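Local coordinates for aminopeptidase N family protein (Idiomarina loihiensis L2TR, PDB 4FGM) that probably acts as a zinc-dependent aminopeptidase, cleaving residues from the N-terminal end of peptides, at residues 297-303 with 355-359; 36-42 with 358-364; 456-462 with 573-577. All blocks are in the same frame, centred on the assembly; numbering follows the deposited sequence.

Contact 1: 297-303 with 355-359; sequences ESYTEQL and SFLAW
E297 lies over one face of the W359 indole, late in the M61 peptidase loop that leads from helix 262-277 into helix 303-306 and packs on the junction of helices 351-356 and 358-362. Its CB makes a CH-pi contact 3.9 Å from the centroid of the W359 five-membered ring. CG rests there too, before the chain bends and takes the carboxylate away. S298 works through its backbone: N sits above the same indole face, and O takes a weak hydrogen bond from W359 NE1 at 3.1 Å. Y299 joins F356 in an offset stack, centroids 5.0 Å apart and planes at 14°; its CB lies over the F356 ring, while F356 O comes to the tyrosine edge, 3.3 Å from Y299 CD1. W359 meets Y299 obliquely and completes the aromatic cluster. T300 points its CB away from 355-359, and its OG1 accepts from Q302 N in an ST turn. T300 N donates to a water that also receives a weak bond from W359 NE1. The polar ends of E301 and Q302 go elsewhere, to Y445 and T419. L303, whose side chain nears the zinc ligand E307, touches A358 CB with CD1 and donates from N to S355 OG at 2.8 Å. With OG anti to its own N (chi1 170°), S355 donates onward to T300 O, 2.7 Å from OG and 25° out of the carbonyl plane.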
loop_
_atom_site.group_PDB
_atom_site.type_symbol
_atom_site.label_atom_id
_atom_site.label_comp_id
_atom_site.label_asym_id
_atom_site.label_seq_id
_atom_site.Cartn_x
_atom_site.Cartn_y
_atom_site.Cartn_z
ATOM N N GLU A 297 -11.293 -13.275 -8.100
ATOM C CA GLU A 297 -9.988 -13.337 -7.443
ATOM C C GLU A 297 -8.953 -13.907 -8.426
ATOM O O GLU A 297 -9.253 -14.822 -9.195
ATOM C CB GLU A 297 -10.039 -14.234 -6.197
ATOM C CG GLU A 297 -10.900 -13.704 -5.049
ATOM C CD GLU A 297 -12.375 -14.066 -5.179
ATOM O OE1 GLU A 297 -12.801 -14.484 -6.277
ATOM O OE2 GLU A 297 -13.109 -13.920 -4.179
ATOM N N SER A 298 -7.745 -13.349 -8.402
ATOM C CA SER A 298 -6.657 -13.805 -9.263
ATOM C C SER A 298 -5.522 -14.150 -8.312
ATOM O O SER A 298 -4.843 -13.272 -7.778
ATOM C CB SER A 298 -6.232 -12.701 -10.244
ATOM O OG SER A 298 -5.292 -13.190 -11.192
ATOM N N TYR A 299 -5.323 -15.444 -8.113
ATOM C CA TYR A 299 -4.330 -15.945 -7.179
ATOM C C TYR A 299 -2.880 -15.989 -7.643
ATOM O O TYR A 299 -2.586 -16.410 -8.755
ATOM C CB TYR A 299 -4.748 -17.349 -6.727
ATOM C CG TYR A 299 -6.164 -17.432 -6.193
ATOM C CD1 TYR A 299 -6.466 -17.028 -4.892
ATOM C CD2 TYR A 299 -7.205 -17.915 -6.991
ATOM C CE1 TYR A 299 -7.767 -17.101 -4.398
ATOM C CE2 TYR A 299 -8.508 -17.994 -6.505
ATOM C CZ TYR A 299 -8.784 -17.584 -5.206
ATOM O OH TYR A 299 -10.073 -17.640 -4.710
ATOM N N THR A 300 -1.981 -15.557 -6.767
ATOM C CA THR A 300 -0.551 -15.592 -7.034
ATOM C C THR A 300 0.190 -15.517 -5.699
ATOM O O THR A 300 -0.166 -14.734 -4.821
ATOM C CB THR A 300 -0.083 -14.427 -7.946
ATOM O OG1 THR A 300 1.334 -14.530 -8.146
ATOM C CG2 THR A 300 -0.404 -13.073 -7.319
ATOM N N GLU A 301 1.215 -16.347 -5.550
ATOM C CA GLU A 301 2.003 -16.383 -4.321
ATOM C C GLU A 301 3.211 -15.467 -4.423
ATOM O O GLU A 301 4.054 -15.458 -3.527
ATOM C CB GLU A 301 2.509 -17.800 -4.062
ATOM C CG GLU A 301 3.505 -18.281 -5.123
ATOM C CD GLU A 301 4.112 -19.630 -4.797
ATOM O OE1 GLU A 301 3.347 -20.596 -4.575
ATOM O OE2 GLU A 301 5.358 -19.721 -4.766
ATOM N N GLN A 302 3.294 -14.694 -5.503
ATOM C CA GLN A 302 4.444 -13.825 -5.716
ATOM C C GLN A 302 4.480 -12.455 -5.031
ATOM O O GLN A 302 5.444 -11.704 -5.204
ATOM C CB GLN A 302 4.658 -13.648 -7.218
ATOM C CG GLN A 302 4.974 -14.952 -7.935
ATOM C CD GLN A 302 5.113 -14.780 -9.432
ATOM O OE1 GLN A 302 5.855 -13.918 -9.905
ATOM N NE2 GLN A 302 4.403 -15.605 -10.188
ATOM N N LEU A 303 3.460 -12.117 -4.248
ATOM C CA LEU A 303 3.462 -10.819 -3.581
ATOM C C LEU A 303 4.606 -10.667 -2.576
ATOM O O LEU A 303 4.912 -9.553 -2.147
ATOM C CB LEU A 303 2.119 -10.562 -2.902
ATOM C CG LEU A 303 0.930 -10.436 -3.865
ATOM C CD1 LEU A 303 -0.311 -10.017 -3.088
ATOM C CD2 LEU A 303 1.237 -9.409 -4.953
ATOM N N SER A 355 0.448 -14.563 0.419
ATOM C CA SER A 355 0.281 -13.843 -0.839
ATOM C C SER A 355 -0.898 -14.446 -1.593
ATOM O O SER A 355 -1.778 -13.734 -2.088
ATOM C CB SER A 355 1.551 -13.967 -1.686
ATOM O OG SER A 355 1.362 -13.481 -3.007
ATOM N N PHE A 356 -0.902 -15.773 -1.662
ATOM C CA PHE A 356 -1.935 -16.524 -2.357
ATOM C C PHE A 356 -3.331 -16.191 -1.834
ATOM O O PHE A 356 -4.261 -16.025 -2.615
ATOM C CB PHE A 356 -1.650 -18.035 -2.219
ATOM C CG PHE A 356 -2.529 -18.905 -3.079
ATOM C CD1 PHE A 356 -3.787 -19.303 -2.638
ATOM C CD2 PHE A 356 -2.113 -19.290 -4.349
ATOM C CE1 PHE A 356 -4.625 -20.068 -3.455
ATOM C CE2 PHE A 356 -2.938 -20.052 -5.173
ATOM C CZ PHE A 356 -4.197 -20.444 -4.725
ATOM N N LEU A 357 -3.469 -16.098 -0.515
ATOM C CA LEU A 357 -4.751 -15.798 0.106
ATOM C C LEU A 357 -4.897 -14.323 0.485
ATOM O O LEU A 357 -5.583 -13.992 1.456
ATOM C CB LEU A 357 -4.946 -16.658 1.362
ATOM C CG LEU A 357 -5.512 -18.084 1.298
ATOM C CD1 LEU A 357 -5.835 -18.477 -0.126
ATOM C CD2 LEU A 357 -4.512 -19.049 1.924
ATOM N N ALA A 358 -4.266 -13.433 -0.271
ATOM C CA ALA A 358 -4.367 -12.011 0.041
ATOM C C ALA A 358 -5.829 -11.576 0.058
ATOM O O ALA A 358 -6.243 -10.796 0.922
ATOM C CB ALA A 358 -3.587 -11.189 -0.968
ATOM N N TRP A 359 -6.602 -12.112 -0.884
ATOM C CA TRP A 359 -8.020 -11.795 -1.039
ATOM C C TRP A 359 -8.889 -12.017 0.191
ATOM O O TRP A 359 -9.912 -11.357 0.359
ATOM C CB TRP A 359 -8.609 -12.601 -2.198
ATOM C CG TRP A 359 -7.810 -12.496 -3.442
ATOM C CD1 TRP A 359 -6.752 -13.280 -3.806
ATOM C CD2 TRP A 359 -7.944 -11.500 -4.461
ATOM N NE1 TRP A 359 -6.216 -12.832 -4.988
ATOM C CE2 TRP A 359 -6.926 -11.742 -5.413
ATOM C CE3 TRP A 359 -8.825 -10.426 -4.661
ATOM C CZ2 TRP A 359 -6.761 -10.941 -6.556
ATOM C CZ3 TRP A 359 -8.663 -9.629 -5.800
ATOM C CH2 TRP A 359 -7.635 -9.896 -6.733
HETATM O O HOH W 1 -3.403 -14.029 -4.553
#

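Contact 2: 36-42 with 358-364; sequences WIPGSYL and AWTKFYQ. With MAE (maleic acid), chain B.
W359 drives the edge of its six-membered ring into the face of W36, a T-shaped pair with planes at 87° and centroids 4.6 Å apart. W359 CH2 sits over the centre of the W36 indole, 3.3 Å from W36 CD2. Y41 covers the W359 face opposite E297: its CB stands 3.8 Å from the centroid of the six-membered ring, and its own ring turns an edge to that face in an offset edge-to-face pair. A fourth ring, Y363, has the backbone of Y41 over one face, with Y41 O 3.2 Å from Y363 CD1, and A358 O at its edge. W36 CG lies between its backbone N and carbonyl carbon (chi1 64°), and chi2 (-79°) turns the indole face to W359. Replacing W36 with an alanine would probably open a gap beside W359 and leave that indole edge without the face it presses on. L42 CD1 rests 3.7 Å from Q364 CG, and the Q364 amide folds back on the preceding helical turn, NE2 donating to W359 O at 2.7 Å. The 36-42 loop holds a type II turn from I37 to S40 and an inverse gamma turn at Y41. G39, S40 and Y363 line the maleic acid pocket, with S40 OG bonded to R44. No hydrogen bond crosses between the two segments, so N-terminal and peptidase regions meet at this pocket through ring faces, edges and carbonyl contacts.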
loop_
_atom_site.group_PDB
_atom_site.type_symbol
_atom_site.label_atom_id
_atom_site.label_comp_id
_atom_site.label_asym_id
_atom_site.label_seq_id
_atom_site.Cartn_x
_atom_site.Cartn_y
_atom_site.Cartn_z
ATOM N N TRP A 36 -12.607 -5.590 -9.029
ATOM C CA TRP A 36 -11.480 -5.209 -8.188
ATOM C C TRP A 36 -10.495 -4.401 -9.019
ATOM O O TRP A 36 -10.491 -4.496 -10.241
ATOM C CB TRP A 36 -10.785 -6.428 -7.573
ATOM C CG TRP A 36 -10.133 -7.375 -8.536
ATOM C CD1 TRP A 36 -10.753 -8.337 -9.287
ATOM C CD2 TRP A 36 -8.730 -7.503 -8.801
ATOM N NE1 TRP A 36 -9.822 -9.060 -9.992
ATOM C CE2 TRP A 36 -8.571 -8.575 -9.709
ATOM C CE3 TRP A 36 -7.590 -6.830 -8.349
ATOM C CZ2 TRP A 36 -7.317 -8.984 -10.183
ATOM C CZ3 TRP A 36 -6.336 -7.239 -8.823
ATOM C CH2 TRP A 36 -6.215 -8.309 -9.726
ATOM N N ILE A 37 -9.666 -3.594 -8.364
ATOM C CA ILE A 37 -8.701 -2.769 -9.079
ATOM C C ILE A 37 -7.274 -3.257 -8.885
ATOM O O ILE A 37 -6.859 -3.552 -7.764
ATOM C CB ILE A 37 -8.785 -1.284 -8.633
ATOM C CG1 ILE A 37 -7.713 -0.468 -9.360
ATOM C CG2 ILE A 37 -8.621 -1.179 -7.121
ATOM C CD1 ILE A 37 -7.776 1.023 -9.120
ATOM N N PRO A 38 -6.505 -3.353 -9.985
ATOM C CA PRO A 38 -5.111 -3.811 -9.921
ATOM C C PRO A 38 -4.339 -3.123 -8.804
ATOM O O PRO A 38 -4.464 -1.921 -8.608
ATOM C CB PRO A 38 -4.567 -3.467 -11.312
ATOM C CG PRO A 38 -5.767 -3.725 -12.197
ATOM C CD PRO A 38 -6.921 -3.113 -11.384
ATOM N N GLY A 39 -3.553 -3.899 -8.066
ATOM C CA GLY A 39 -2.763 -3.336 -6.990
ATOM C C GLY A 39 -3.415 -3.429 -5.625
ATOM O O GLY A 39 -2.753 -3.232 -4.629
ATOM N N SER A 40 -4.708 -3.725 -5.579
ATOM C CA SER A 40 -5.430 -3.843 -4.317
ATOM C C SER A 40 -6.229 -5.134 -4.432
ATOM O O SER A 40 -7.332 -5.164 -4.990
ATOM C CB SER A 40 -6.359 -2.645 -4.131
ATOM O OG SER A 40 -6.886 -2.615 -2.822
ATOM N N TYR A 41 -5.664 -6.199 -3.880
ATOM C CA TYR A 41 -6.260 -7.519 -3.982
ATOM C C TYR A 41 -7.413 -7.838 -3.056
ATOM O O TYR A 41 -7.295 -8.662 -2.151
ATOM C CB TYR A 41 -5.137 -8.549 -3.858
ATOM C CG TYR A 41 -3.925 -8.107 -4.664
ATOM C CD1 TYR A 41 -3.979 -8.053 -6.060
ATOM C CD2 TYR A 41 -2.775 -7.632 -4.029
ATOM C CE1 TYR A 41 -2.919 -7.531 -6.803
ATOM C CE2 TYR A 41 -1.715 -7.106 -4.760
ATOM C CZ TYR A 41 -1.794 -7.058 -6.146
ATOM O OH TYR A 41 -0.754 -6.529 -6.873
ATOM N N LEU A 42 -8.538 -7.178 -3.318
ATOM C CA LEU A 42 -9.770 -7.368 -2.564
ATOM C C LEU A 42 -10.965 -7.103 -3.487
ATOM O O LEU A 42 -11.058 -6.045 -4.122
ATOM C CB LEU A 42 -9.826 -6.416 -1.364
ATOM C CG LEU A 42 -11.091 -6.525 -0.500
ATOM C CD1 LEU A 42 -11.136 -7.894 0.195
ATOM C CD2 LEU A 42 -11.113 -5.407 0.530
ATOM N N ALA A 358 -4.266 -13.433 -0.271
ATOM C CA ALA A 358 -4.367 -12.011 0.041
ATOM C C ALA A 358 -5.829 -11.576 0.058
ATOM O O ALA A 358 -6.243 -10.796 0.922
ATOM C CB ALA A 358 -3.587 -11.189 -0.968
ATOM N N TRP A 359 -6.602 -12.112 -0.884
ATOM C CA TRP A 359 -8.020 -11.795 -1.039
ATOM C C TRP A 359 -8.889 -12.017 0.191
ATOM O O TRP A 359 -9.912 -11.357 0.359
ATOM C CB TRP A 359 -8.609 -12.601 -2.198
ATOM C CG TRP A 359 -7.810 -12.496 -3.442
ATOM C CD1 TRP A 359 -6.752 -13.280 -3.806
ATOM C CD2 TRP A 359 -7.944 -11.500 -4.461
ATOM N NE1 TRP A 359 -6.216 -12.832 -4.988
ATOM C CE2 TRP A 359 -6.926 -11.742 -5.413
ATOM C CE3 TRP A 359 -8.825 -10.426 -4.661
ATOM C CZ2 TRP A 359 -6.761 -10.941 -6.556
ATOM C CZ3 TRP A 359 -8.663 -9.629 -5.800
ATOM C CH2 TRP A 359 -7.635 -9.896 -6.733
ATOM N N THR A 360 -8.491 -12.948 1.045
ATOM C CA THR A 360 -9.261 -13.245 2.241
ATOM C C THR A 360 -8.457 -13.081 3.526
ATOM O O THR A 360 -8.729 -12.194 4.340
ATOM C CB THR A 360 -9.801 -14.680 2.186
ATOM O OG1 THR A 360 -8.716 -15.583 1.941
ATOM C CG2 THR A 360 -10.832 -14.819 1.077
ATOM N N LYS A 361 -7.462 -13.940 3.703
ATOM C CA LYS A 361 -6.632 -13.906 4.897
ATOM C C LYS A 361 -5.998 -12.558 5.203
ATOM O O LYS A 361 -5.991 -12.124 6.350
ATOM C CB LYS A 361 -5.541 -14.965 4.800
ATOM C CG LYS A 361 -6.064 -16.370 4.959
ATOM C CD LYS A 361 -6.418 -16.672 6.400
ATOM C CE LYS A 361 -6.780 -18.145 6.563
ATOM N NZ LYS A 361 -6.989 -18.511 7.989
ATOM N N PHE A 362 -5.471 -11.887 4.188
ATOM C CA PHE A 362 -4.822 -10.607 4.428
ATOM C C PHE A 362 -5.746 -9.397 4.343
ATOM O O PHE A 362 -5.873 -8.657 5.308
ATOM C CB PHE A 362 -3.638 -10.431 3.471
ATOM C CG PHE A 362 -2.694 -9.338 3.877
ATOM C CD1 PHE A 362 -2.852 -8.042 3.390
ATOM C CD2 PHE A 362 -1.658 -9.598 4.773
ATOM C CE1 PHE A 362 -1.988 -7.018 3.789
ATOM C CE2 PHE A 362 -0.788 -8.581 5.184
ATOM C CZ PHE A 362 -0.952 -7.289 4.691
ATOM N N TYR A 363 -6.397 -9.197 3.202
ATOM C CA TYR A 363 -7.284 -8.043 3.038
ATOM C C TYR A 363 -8.569 -8.073 3.862
ATOM O O TYR A 363 -9.225 -7.054 4.023
ATOM C CB TYR A 363 -7.631 -7.829 1.558
ATOM C CG TYR A 363 -6.568 -7.062 0.806
ATOM C CD1 TYR A 363 -5.460 -7.710 0.263
ATOM C CD2 TYR A 363 -6.657 -5.676 0.665
ATOM C CE1 TYR A 363 -4.469 -6.994 -0.400
ATOM C CE2 TYR A 363 -5.677 -4.954 0.007
ATOM C CZ TYR A 363 -4.582 -5.614 -0.527
ATOM O OH TYR A 363 -3.614 -4.890 -1.192
ATOM N N GLN A 364 -8.936 -9.240 4.371
ATOM C CA GLN A 364 -10.130 -9.355 5.193
ATOM C C GLN A 364 -9.700 -9.815 6.586
ATOM O O GLN A 364 -10.480 -10.416 7.323
ATOM C CB GLN A 364 -11.112 -10.357 4.576
ATOM C CG GLN A 364 -11.707 -9.910 3.244
ATOM C CD GLN A 364 -12.677 -10.924 2.658
ATOM O OE1 GLN A 364 -13.674 -11.285 3.291
ATOM N NE2 GLN A 364 -12.392 -11.385 1.443
HETATM C C1 MAE B . 0.586 -1.289 -2.042
HETATM O O1 MAE B . 0.621 -2.569 -2.067
HETATM O O2 MAE B . 1.275 -0.664 -2.881
HETATM C C2 MAE B . -0.306 -0.644 -1.053
HETATM C C3 MAE B . -1.632 -0.546 -0.992
HETATM C C4 MAE B . -2.591 -1.094 -1.945
HETATM O O3 MAE B . -2.315 -1.709 -2.993
HETATM O O4 MAE B . -3.785 -0.942 -1.614
#

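Contact 3: 456-462 with 573-577; sequences LQNFGVM and LSVEQ
M462 and S574 pair their backbones where strands 461-466 and 570-575 run antiparallel, a two-stranded ribbon whose far end leads to a sheeted domain, consistent with the PDZ module of this family. Theirs is the hydrogen-bonded pair: M462 N donates to S574 O at 2.7 Å, nearly straight along the carbonyl direction, and S574 N returns a bond to M462 O at 3.2 Å. V461 and V575 form the non-hydrogen-bonded pair next to it. At the end of the ribbon G460 O is gripped twice, by E576 N at 2.8 Å and by Q577 N, which comes in on a lone pair in the carbonyl plane.

Weaker CH...O contacts run between the same backbones. G460 CA points its hydrogen at Q577 O, 3.5 Å from CA, in a place where a CB would collide with that oxygen. G460, with positive phi (80°), is the C-prime residue of a Schellman motif that ends helix 453-457: V461 N bonds to L456 O, and G460 N to Q457 O.

Side chains divide between the two faces of the ribbon. On the face of V461, its CG1 meets L573 CG at 4.1 Å, and L456 CD1 reaches L573 CD2; L573 goes on to L333 and L337 of helix 326-342, and L456 to L389 of helix 378-394. On the other face the selenomethionine M462, with CG anti to its backbone N (chi1 165°), runs out and bends at its last torsion, bringing CE 3.1 Å from S574 OG and 3.4 Å from E576 CG.

S574 OG is buried with no polar partner in the model, so the methyl group merely covers it; the holding of these two segments falls to four main-chain hydrogen bonds, backed by leucine and valine contacts.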
loop_
_atom_site.group_PDB
_atom_site.type_symbol
_atom_site.label_atom_id
_atom_site.label_comp_id
_atom_site.label_asym_id
_atom_site.label_seq_id
_atom_site.Cartn_x
_atom_site.Cartn_y
_atom_site.Cartn_z
ATOM N N LEU A 456 23.568 -9.884 10.045
ATOM C CA LEU A 456 23.770 -8.478 10.399
ATOM C C LEU A 456 25.072 -8.255 11.163
ATOM O O LEU A 456 25.668 -7.174 11.105
ATOM C CB LEU A 456 22.588 -7.973 11.232
ATOM C CG LEU A 456 21.288 -7.794 10.444
ATOM C CD1 LEU A 456 20.080 -7.858 11.371
ATOM C CD2 LEU A 456 21.345 -6.469 9.690
ATOM N N GLN A 457 25.501 -9.282 11.885
ATOM C CA GLN A 457 26.729 -9.211 12.655
ATOM C C GLN A 457 27.890 -9.091 11.670
ATOM O O GLN A 457 28.854 -8.365 11.912
ATOM C CB GLN A 457 26.875 -10.470 13.512
ATOM C CG GLN A 457 27.428 -10.206 14.899
ATOM C CD GLN A 457 27.217 -11.376 15.838
ATOM O OE1 GLN A 457 27.775 -12.455 15.638
ATOM N NE2 GLN A 457 26.400 -11.170 16.865
ATOM N N ASN A 458 27.777 -9.797 10.548
ATOM C CA ASN A 458 28.807 -9.762 9.524
ATOM C C ASN A 458 28.967 -8.378 8.917
ATOM O O ASN A 458 29.932 -8.121 8.197
ATOM C CB ASN A 458 28.503 -10.774 8.419
ATOM C CG ASN A 458 28.820 -12.192 8.833
ATOM O OD1 ASN A 458 29.893 -12.461 9.375
ATOM N ND2 ASN A 458 27.897 -13.110 8.570
ATOM N N PHE A 459 28.021 -7.488 9.194
ATOM C CA PHE A 459 28.102 -6.132 8.671
ATOM C C PHE A 459 28.254 -5.124 9.791
ATOM O O PHE A 459 28.098 -3.926 9.585
ATOM C CB PHE A 459 26.875 -5.791 7.826
ATOM C CG PHE A 459 26.876 -6.442 6.473
ATOM C CD1 PHE A 459 26.578 -7.792 6.333
ATOM C CD2 PHE A 459 27.164 -5.698 5.335
ATOM C CE1 PHE A 459 26.574 -8.396 5.074
ATOM C CE2 PHE A 459 27.163 -6.293 4.072
ATOM C CZ PHE A 459 26.863 -7.641 3.941
ATOM N N GLY A 460 28.558 -5.619 10.983
ATOM C CA GLY A 460 28.761 -4.741 12.121
ATOM C C GLY A 460 27.507 -4.228 12.796
ATOM O O GLY A 460 27.555 -3.225 13.512
ATOM N N VAL A 461 26.386 -4.907 12.577
ATOM C CA VAL A 461 25.126 -4.500 13.194
ATOM C C VAL A 461 24.753 -5.415 14.357
ATOM O O VAL A 461 24.607 -6.626 14.191
ATOM C CB VAL A 461 23.964 -4.520 12.188
ATOM C CG1 VAL A 461 22.706 -3.952 12.849
ATOM C CG2 VAL A 461 24.331 -3.728 10.947
HETATM N N MSE A 462 24.588 -4.820 15.532
HETATM C CA MSE A 462 24.227 -5.561 16.736
HETATM C C MSE A 462 22.709 -5.608 16.933
HETATM O O MSE A 462 22.014 -4.619 16.695
HETATM C CB MSE A 462 24.903 -4.909 17.942
HETATM C CG MSE A 462 24.366 -5.332 19.301
HETATM SE SE MSE A 462 25.317 -4.459 20.745
HETATM C CE MSE A 462 24.685 -2.647 20.518
ATOM N N LEU A 573 18.118 -2.284 16.637
ATOM C CA LEU A 573 19.308 -2.438 15.807
ATOM C C LEU A 573 20.243 -1.244 15.875
ATOM O O LEU A 573 19.807 -0.094 15.823
ATOM C CB LEU A 573 18.909 -2.678 14.352
ATOM C CG LEU A 573 18.742 -4.134 13.909
ATOM C CD1 LEU A 573 17.893 -4.892 14.902
ATOM C CD2 LEU A 573 18.121 -4.171 12.523
ATOM N N SER A 574 21.535 -1.533 15.984
ATOM C CA SER A 574 22.555 -0.496 16.055
ATOM C C SER A 574 23.864 -0.956 15.414
ATOM O O SER A 574 24.200 -2.143 15.420
ATOM C CB SER A 574 22.808 -0.101 17.511
ATOM O OG SER A 574 23.113 -1.239 18.295
ATOM N N VAL A 575 24.591 -0.005 14.842
ATOM C CA VAL A 575 25.866 -0.305 14.215
ATOM C C VAL A 575 26.952 -0.159 15.276
ATOM O O VAL A 575 27.122 0.908 15.859
ATOM C CB VAL A 575 26.137 0.655 13.025
ATOM C CG1 VAL A 575 25.626 2.041 13.349
ATOM C CG2 VAL A 575 27.625 0.704 12.720
ATOM N N GLU A 576 27.669 -1.246 15.539
ATOM C CA GLU A 576 28.735 -1.240 16.534
ATOM C C GLU A 576 30.117 -1.406 15.899
ATOM O O GLU A 576 31.131 -1.097 16.522
ATOM C CB GLU A 576 28.492 -2.346 17.566
ATOM C CG GLU A 576 27.447 -2.011 18.634
ATOM C CD GLU A 576 28.006 -1.154 19.761
ATOM O OE1 GLU A 576 29.085 -1.499 20.290
ATOM O OE2 GLU A 576 27.365 -0.145 20.129
ATOM N N GLN A 577 30.144 -1.893 14.660
ATOM C CA GLN A 577 31.386 -2.098 13.917
ATOM C C GLN A 577 31.247 -1.468 12.532
ATOM O O GLN A 577 31.072 -2.165 11.532
ATOM C CB GLN A 577 31.675 -3.596 13.787
ATOM C CG GLN A 577 32.778 -4.100 14.701
ATOM C CD GLN A 577 34.136 -3.519 14.338
ATOM O OE1 GLN A 577 34.596 -3.653 13.202
ATOM N NE2 GLN A 577 34.783 -2.873 15.303
#

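In the fold
Contacts 1 and 2 are neighbours, their centres 8 Å apart, and share A358 and W359. Contact 2 opens first along the chain, at 36-42, and contact 1 at 297-303; both finish on the same stretch, at helix 358-362, before contact 3 begins. They meet through W359, and L303 CD1 also touches Y41 CD2 at 3.6 Å. Together they bring the N-terminal region's 36-42 loop and the loop before helix 303-306 onto one helix beside the zinc and maleic acid site. Contact 3, its centre 35 Å from contact 1 and 37 Å from contact 2, closes the base of the ribbon 461-466/570-575, which carries the outlying C-terminal sheet far from that site.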